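Local coordinates for enoyl-CoA hydratase (PDB 3OC7), which probably catalyses the hydration of enoyl-CoA thioesters in fatty acid metabolism, as a member of the crotonase family, at residues T25-H30 with A62-T67; A114-V119 with G136-F141. All coordinates share one frame; numbering follows the deposited sequence.

Contact 1: residues T25-H30 with A62-T67; sequences TLNSPH and AHTGGT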
ATOM      1  N   THR A  25     -16.128 -26.777  -1.580  1.00 11.97           N
ATOM      2  CA  THR A  25     -17.363 -25.979  -1.714  1.00 12.14           C
ATOM      3  C   THR A  25     -18.117 -25.847  -0.388  1.00 12.20           C
ATOM      4  O   THR A  25     -18.567 -26.855   0.187  1.00 12.81           O
ATOM      5  CB  THR A  25     -18.350 -26.577  -2.794  1.00 11.54           C
ATOM      6  OG1 THR A  25     -17.644 -26.812  -4.025  1.00 13.04           O
ATOM      7  CG2 THR A  25     -19.595 -25.662  -3.047  1.00 13.73           C
ATOM      8  N   LEU A  26     -18.285 -24.609   0.082  1.00 12.14           N
ATOM      9  CA  LEU A  26     -19.152 -24.323   1.250  1.00 12.66           C
ATOM     10  C   LEU A  26     -20.621 -24.634   0.884  1.00 13.23           C
ATOM     11  O   LEU A  26     -21.147 -24.070  -0.080  1.00 13.07           O
ATOM     12  CB  LEU A  26     -19.002 -22.862   1.728  1.00 12.87           C
ATOM     13  CG  LEU A  26     -17.602 -22.304   2.027  1.00 14.57           C
ATOM     14  CD1 LEU A  26     -17.639 -20.803   2.277  1.00 17.09           C
ATOM     15  CD2 LEU A  26     -16.969 -23.016   3.205  1.00 15.80           C
ATOM     16  N   ASN A  27     -21.265 -25.527   1.643  1.00 13.48           N
ATOM     17  CA  ASN A  27     -22.619 -26.062   1.305  1.00 13.91           C
ATOM     18  C   ASN A  27     -23.506 -26.265   2.554  1.00 14.41           C
ATOM     19  O   ASN A  27     -23.874 -27.405   2.914  1.00 14.94           O
ATOM     20  CB  ASN A  27     -22.480 -27.366   0.486  1.00 14.51           C
ATOM     21  CG  ASN A  27     -23.807 -27.855  -0.112  1.00 14.84           C
ATOM     22  OD1 ASN A  27     -24.696 -27.069  -0.485  1.00 16.39           O
ATOM     23  ND2 ASN A  27     -23.926 -29.176  -0.240  1.00 18.79           N
ATOM     24  N   SER A  28     -23.810 -25.149   3.216  1.00 15.12           N
ATOM     25  CA  SER A  28     -24.591 -25.115   4.461  1.00 15.98           C
ATOM     26  C   SER A  28     -25.779 -24.131   4.263  1.00 17.26           C
ATOM     27  O   SER A  28     -25.830 -23.083   4.899  1.00 16.32           O
ATOM     28  CB  SER A  28     -23.665 -24.713   5.648  1.00 15.39           C
ATOM     29  OG  SER A  28     -24.333 -24.686   6.905  1.00 15.61           O
ATOM     30  N   PRO A  29     -26.747 -24.471   3.367  1.00 19.08           N
ATOM     31  CA  PRO A  29     -27.821 -23.514   3.031  1.00 20.44           C
ATOM     32  C   PRO A  29     -28.754 -23.065   4.177  1.00 21.56           C
ATOM     33  O   PRO A  29     -29.245 -21.918   4.145  1.00 22.54           O
ATOM     34  CB  PRO A  29     -28.617 -24.242   1.937  1.00 20.62           C
ATOM     35  CG  PRO A  29     -28.298 -25.689   2.113  1.00 20.14           C
ATOM     36  CD  PRO A  29     -26.865 -25.718   2.589  1.00 19.37           C
ATOM     37  N   HIS A  30     -28.956 -23.922   5.184  1.00 22.75           N
ATOM     38  CA  HIS A  30     -29.839 -23.610   6.331  1.00 23.99           C
ATOM     39  C   HIS A  30     -29.457 -22.344   7.117  1.00 23.61           C
ATOM     40  O   HIS A  30     -30.332 -21.652   7.648  1.00 24.51           O
ATOM     41  CB  HIS A  30     -30.021 -24.829   7.266  1.00 24.87           C
ATOM     42  CG  HIS A  30     -28.836 -25.132   8.139  1.00 27.30           C
ATOM     43  ND1 HIS A  30     -27.651 -25.632   7.644  1.00 29.12           N
ATOM     44  CD2 HIS A  30     -28.672 -25.041   9.482  1.00 29.43           C
ATOM     45  CE1 HIS A  30     -26.801 -25.821   8.640  1.00 29.82           C
ATOM     46  NE2 HIS A  30     -27.396 -25.467   9.765  1.00 30.80           N
ATOM     47  N   ALA A  62     -15.022 -22.386  -3.154  1.00 10.54           N
ATOM     48  CA  ALA A  62     -16.289 -22.035  -3.827  1.00 11.01           C
ATOM     49  C   ALA A  62     -17.486 -22.098  -2.852  1.00 10.90           C
ATOM     50  O   ALA A  62     -17.303 -22.423  -1.665  1.00 10.90           O
ATOM     51  CB  ALA A  62     -16.503 -22.968  -5.037  1.00 11.41           C
ATOM     52  N   HIS A  63     -18.697 -21.767  -3.336  1.00 10.67           N
ATOM     53  CA  HIS A  63     -19.928 -21.824  -2.494  1.00 11.05           C
ATOM     54  C   HIS A  63     -21.176 -22.180  -3.311  1.00 12.20           C
ATOM     55  O   HIS A  63     -21.214 -21.937  -4.533  1.00 12.84           O
ATOM     56  CB  HIS A  63     -20.165 -20.508  -1.706  1.00 11.44           C
ATOM     57  CG  HIS A  63     -20.571 -19.341  -2.565  1.00 10.84           C
ATOM     58  ND1 HIS A  63     -21.877 -18.901  -2.680  1.00 10.85           N
ATOM     59  CD2 HIS A  63     -19.828 -18.501  -3.331  1.00 11.28           C
ATOM     60  CE1 HIS A  63     -21.920 -17.854  -3.488  1.00 11.73           C
ATOM     61  NE2 HIS A  63     -20.690 -17.595  -3.905  1.00 12.58           N
ATOM     62  N   THR A  64     -22.164 -22.782  -2.629  1.00 11.81           N
ATOM     63  CA  THR A  64     -23.543 -22.871  -3.146  1.00 12.84           C
ATOM     64  C   THR A  64     -24.361 -21.699  -2.588  1.00 13.18           C
ATOM     65  O   THR A  64     -23.940 -21.024  -1.639  1.00 12.58           O
ATOM     66  CB  THR A  64     -24.239 -24.233  -2.797  1.00 12.59           C
ATOM     67  OG1 THR A  64     -24.366 -24.372  -1.378  1.00 13.52           O
ATOM     68  CG2 THR A  64     -23.480 -25.424  -3.379  1.00 15.43           C
ATOM     69  N   GLY A  65     -25.528 -21.460  -3.183  1.00 14.51           N
ATOM     70  CA  GLY A  65     -26.454 -20.411  -2.721  1.00 14.31           C
ATOM     71  C   GLY A  65     -26.090 -18.954  -3.025  1.00 14.83           C
ATOM     72  O   GLY A  65     -25.062 -18.682  -3.639  1.00 15.20           O
ATOM     73  N   GLY A  66     -26.935 -18.023  -2.571  1.00 14.57           N
ATOM     74  CA  GLY A  66     -26.785 -16.589  -2.854  1.00 15.13           C
ATOM     75  C   GLY A  66     -25.876 -15.808  -1.914  1.00 14.48           C
ATOM     76  O   GLY A  66     -25.656 -14.604  -2.126  1.00 14.28           O
ATOM     77  N   THR A  67     -25.372 -16.481  -0.872  1.00 13.97           N
ATOM     78  CA  THR A  67     -24.444 -15.894   0.116  1.00 13.91           C
ATOM     79  C   THR A  67     -23.144 -16.730   0.154  1.00 13.39           C
ATOM     80  O   THR A  67     -23.176 -17.965   0.352  1.00 12.88           O
ATOM     81  CB  THR A  67     -25.113 -15.803   1.539  1.00 14.07           C
ATOM     82  OG1 THR A  67     -26.217 -14.896   1.505  1.00 16.60           O
ATOM     83  CG2 THR A  67     -24.122 -15.341   2.638  1.00 14.12           C
TER
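The backbone of L26 straddles H63 of the parallel strand beside it: its N-H donates to A62 O (N to O 3.0 Å), and its carbonyl O takes the N-H of T64 at the same length in a nearly straight bond (N-H...O 168°). Two CA-H contacts, from T25 CA to A62 O and from H63 CA to L26 O, fill in beside them. Beyond the last pair the chains draw apart, and side chains take over. T64 OG1 donates to N27 OD1 at 2.9 Å, tilted 21° from the plane of the amide. N27 reaches across because its CG stands anti to the backbone N (chi1 -170°), while its ND2 is held by the carbonyl of D6. T64 also brings a methyl to the contact: its CG2 meets T25 CG2 at 3.9 Å, on the sheet face that T25 shares with A62. On the other face L26 and H63 diverge. L26 sends its CG past A62 O and on to L39 and L43 of helix 37-52. The imidazole of H63 leans away from L26; ND1 bonds T64 O with the acceptor near the ring plane, and NE2 pairs with the backbone N of D116, so both nitrogens are engaged and the ring's rotation is fixed. These are the C-terminal ends of two adjacent parallel strands joined by a beta-alpha-beta crossover (strand 21-26, helix 37-52, strand 58-63) in the core sheet of the crotonase fold.

Contact 2: residues A114-V119 with G136-F141; sequences AIDGHV and GPRSSF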
ATOM      1  N   ALA A 114     -13.662 -18.135  -5.114  1.00  8.81           N
ATOM      2  CA  ALA A 114     -14.638 -17.941  -6.207  1.00  9.37           C
ATOM      3  C   ALA A 114     -15.984 -17.467  -5.615  1.00  9.79           C
ATOM      4  O   ALA A 114     -16.766 -18.286  -5.101  1.00 11.00           O
ATOM      5  CB  ALA A 114     -14.801 -19.248  -7.046  1.00 10.16           C
ATOM      6  N   ILE A 115     -16.219 -16.145  -5.666  1.00  9.40           N
ATOM      7  CA  ILE A 115     -17.339 -15.473  -4.976  1.00  9.95           C
ATOM      8  C   ILE A 115     -18.412 -15.033  -5.994  1.00  9.98           C
ATOM      9  O   ILE A 115     -18.090 -14.348  -6.951  1.00  9.64           O
ATOM     10  CB  ILE A 115     -16.825 -14.197  -4.195  1.00  9.55           C
ATOM     11  CG1 ILE A 115     -15.664 -14.535  -3.222  1.00  9.24           C
ATOM     12  CG2 ILE A 115     -17.967 -13.439  -3.496  1.00  9.77           C
ATOM     13  CD1 ILE A 115     -14.694 -13.338  -2.935  1.00 11.54           C
ATOM     14  N   ASP A 116     -19.687 -15.413  -5.779  1.00 10.10           N
ATOM     15  CA  ASP A 116     -20.816 -14.777  -6.542  1.00 12.19           C
ATOM     16  C   ASP A 116     -22.057 -14.630  -5.639  1.00 12.49           C
ATOM     17  O   ASP A 116     -23.109 -15.282  -5.851  1.00 13.48           O
ATOM     18  CB  ASP A 116     -21.135 -15.517  -7.866  1.00 12.37           C
ATOM     19  CG  ASP A 116     -21.889 -14.643  -8.872  1.00 16.23           C
ATOM     20  OD1 ASP A 116     -21.831 -13.388  -8.785  1.00 16.14           O
ATOM     21  OD2 ASP A 116     -22.570 -15.219  -9.764  1.00 22.91           O
ATOM     22  N   GLY A 117     -21.934 -13.773  -4.630  1.00 12.29           N
ATOM     23  CA  GLY A 117     -22.964 -13.618  -3.585  1.00 13.27           C
ATOM     24  C   GLY A 117     -22.525 -12.676  -2.472  1.00 12.44           C
ATOM     25  O   GLY A 117     -21.452 -12.061  -2.564  1.00 13.04           O
ATOM     26  N   HIS A 118     -23.334 -12.580  -1.414  1.00 13.05           N
ATOM     27  CA  HIS A 118     -23.102 -11.637  -0.315  1.00 12.93           C
ATOM     28  C   HIS A 118     -21.967 -12.082   0.628  1.00 12.43           C
ATOM     29  O   HIS A 118     -21.807 -13.284   0.919  1.00 12.17           O
ATOM     30  CB  HIS A 118     -24.411 -11.382   0.464  1.00 13.70           C
ATOM     31  CG  HIS A 118     -25.574 -10.999  -0.412  1.00 14.21           C
ATOM     32  ND1 HIS A 118     -25.594  -9.849  -1.175  1.00 17.28           N
ATOM     33  CD2 HIS A 118     -26.766 -11.613  -0.626  1.00 16.41           C
ATOM     34  CE1 HIS A 118     -26.743  -9.778  -1.829  1.00 16.68           C
ATOM     35  NE2 HIS A 118     -27.468 -10.837  -1.516  1.00 17.79           N
ATOM     36  N   VAL A 119     -21.168 -11.100   1.067  1.00 12.50           N
ATOM     37  CA  VAL A 119     -20.080 -11.290   2.045  1.00 11.91           C
ATOM     38  C   VAL A 119     -20.277 -10.323   3.251  1.00 11.73           C
ATOM     39  O   VAL A 119     -20.364  -9.099   3.064  1.00 12.07           O
ATOM     40  CB  VAL A 119     -18.687 -11.031   1.390  1.00 11.50           C
ATOM     41  CG1 VAL A 119     -17.511 -11.135   2.425  1.00 11.16           C
ATOM     42  CG2 VAL A 119     -18.451 -11.950   0.176  1.00 10.96           C
ATOM     43  N   GLY A 136     -18.064 -12.197  -8.948  1.00 11.14           N
ATOM     44  CA  GLY A 136     -19.016 -11.992 -10.057  1.00 12.62           C
ATOM     45  C   GLY A 136     -20.129 -10.982  -9.762  1.00 12.95           C
ATOM     46  O   GLY A 136     -20.138 -10.358  -8.676  1.00 12.31           O
ATOM     47  N   PRO A 137     -21.091 -10.816 -10.715  1.00 13.29           N
ATOM     48  CA  PRO A 137     -22.067  -9.700 -10.692  1.00 13.43           C
ATOM     49  C   PRO A 137     -23.169  -9.730  -9.609  1.00 14.47           C
ATOM     50  O   PRO A 137     -23.843  -8.711  -9.421  1.00 15.78           O
ATOM     51  CB  PRO A 137     -22.675  -9.719 -12.115  1.00 14.21           C
ATOM     52  CG  PRO A 137     -22.548 -11.154 -12.549  1.00 14.31           C
ATOM     53  CD  PRO A 137     -21.263 -11.672 -11.905  1.00 13.39           C
ATOM     54  N   ARG A 138     -23.353 -10.851  -8.912  1.00 14.39           N
ATOM     55  CA  ARG A 138     -24.287 -10.913  -7.777  1.00 15.74           C
ATOM     56  C   ARG A 138     -23.671 -10.489  -6.441  1.00 15.93           C
ATOM     57  O   ARG A 138     -24.382 -10.420  -5.429  1.00 17.41           O
ATOM     58  CB  ARG A 138     -24.855 -12.329  -7.612  1.00 16.30           C
ATOM     59  CG  ARG A 138     -25.537 -12.907  -8.846  1.00 16.92           C
ATOM     60  CD  ARG A 138     -26.344 -14.141  -8.499  1.00 18.34           C
ATOM     61  NE  ARG A 138     -25.594 -15.103  -7.698  1.00 19.06           N
ATOM     62  CZ  ARG A 138     -26.076 -16.264  -7.258  1.00 18.64           C
ATOM     63  NH1 ARG A 138     -27.326 -16.634  -7.555  1.00 19.46           N
ATOM     64  NH2 ARG A 138     -25.308 -17.056  -6.511  1.00 18.61           N
ATOM     65  N   SER A 139     -22.374 -10.198  -6.427  1.00 15.24           N
ATOM     66  CA  SER A 139     -21.637  -9.995  -5.167  1.00 14.06           C
ATOM     67  C   SER A 139     -21.958  -8.656  -4.473  1.00 14.13           C
ATOM     68  O   SER A 139     -22.193  -7.638  -5.142  1.00 14.81           O
ATOM     69  CB  SER A 139     -20.119 -10.110  -5.415  1.00 14.05           C
ATOM     70  OG  SER A 139     -19.771 -11.351  -6.032  1.00 12.95           O
ATOM     71  N   SER A 140     -21.970  -8.659  -3.136  1.00 13.21           N
ATOM     72  CA  SER A 140     -22.023  -7.404  -2.340  1.00 13.49           C
ATOM     73  C   SER A 140     -21.175  -7.528  -1.062  1.00 12.48           C
ATOM     74  O   SER A 140     -20.980  -8.657  -0.562  1.00 12.84           O
ATOM     75  CB  SER A 140     -23.471  -6.981  -1.984  1.00 14.02           C
ATOM     76  OG  SER A 140     -23.936  -7.609  -0.795  1.00 16.53           O
ATOM     77  N   PHE A 141     -20.707  -6.380  -0.526  1.00 11.82           N
ATOM     78  CA  PHE A 141     -19.811  -6.306   0.640  1.00 11.12           C
ATOM     79  C   PHE A 141     -20.236  -5.136   1.575  1.00 11.00           C
ATOM     80  O   PHE A 141     -20.509  -4.022   1.084  1.00 11.18           O
ATOM     81  CB  PHE A 141     -18.355  -6.056   0.164  1.00 10.37           C
ATOM     82  CG  PHE A 141     -17.859  -7.024  -0.920  1.00 10.94           C
ATOM     83  CD1 PHE A 141     -18.133  -6.797  -2.281  1.00 10.76           C
ATOM     84  CD2 PHE A 141     -17.115  -8.159  -0.575  1.00 10.64           C
ATOM     85  CE1 PHE A 141     -17.685  -7.695  -3.269  1.00 11.70           C
ATOM     86  CE2 PHE A 141     -16.649  -9.051  -1.558  1.00 11.66           C
ATOM     87  CZ  PHE A 141     -16.938  -8.835  -2.890  1.00 11.85           C
TER
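D116 O is gripped by two nitrogens of one arginine: R138 NH2 lies 2.9 Å from D116 O, nearly in line with the carbonyl, and R138 NE approaches D116 O at 3.1 Å from above the carbonyl plane. The oxygen sits at the guanidinium edge, close to its plane. A bend at chi3 (-49°) helps turn the arginine back over the D116 backbone, where its side chain crosses that of the aspartate at about a right angle. Of the hydrogen bonds between the two segments, the carboxylate's is to the backbone: R138 N donates to D116 OD1 at 3.0 Å on the syn side, so main chain and side chain of R138 hold D116 together. D116 OD2 adds only a long charge interaction with R138 NE, lying well out of the guanidinium plane.

R138 lies in a type I turn from G136 to S139, in which S139 N and S139 OG both donate to G136 O from the same face of that carbonyl. G136 N in turn bonds I115 O at 2.9 Å, and I115 CG2 rests against S139 OG. Further along, H118 ND1 and S140 OG share a 2.8 Å hydrogen bond at the imidazole edge; S140 OG also bonds R120. V119 N donates to S140 O in the parallel pairing, while S140 N makes a weak bond to G117 O. On the opposite face, V119 CB packs obliquely against F141 CD2 at 3.8 Å.

Strand 118-120 is the middle member of a small parallel sheet, between 140-142 and 67-69. V119 and F141 both reach F124 of helix 123-129, I115 touches V127 of that helix, and D116 meets L196 at the start of helix 196-208.

How the contacts relate
From the N terminus, contact 1 comes first: strand 21-26 leads through helix 37-52 to strand 58-63, and the pairing of 25-30 with 62-67 closes that excursion. Contact 2 opens later, after helix 86-106, and closes the shorter path through helix 123-129 and strand 132-135, so the two follow in series without nesting or crossing. Their centres are about 12 Å apart, and G66 O probably bonds H118 N between them. Contact 1 joins neighbouring strands of the six-stranded sheet; contact 2 spans both sheets, from the end of strand 111-115 to the pairing of 118-120 with 140-142. The chain itself passes from the larger sheet to the smaller at 63-67 and 115-118.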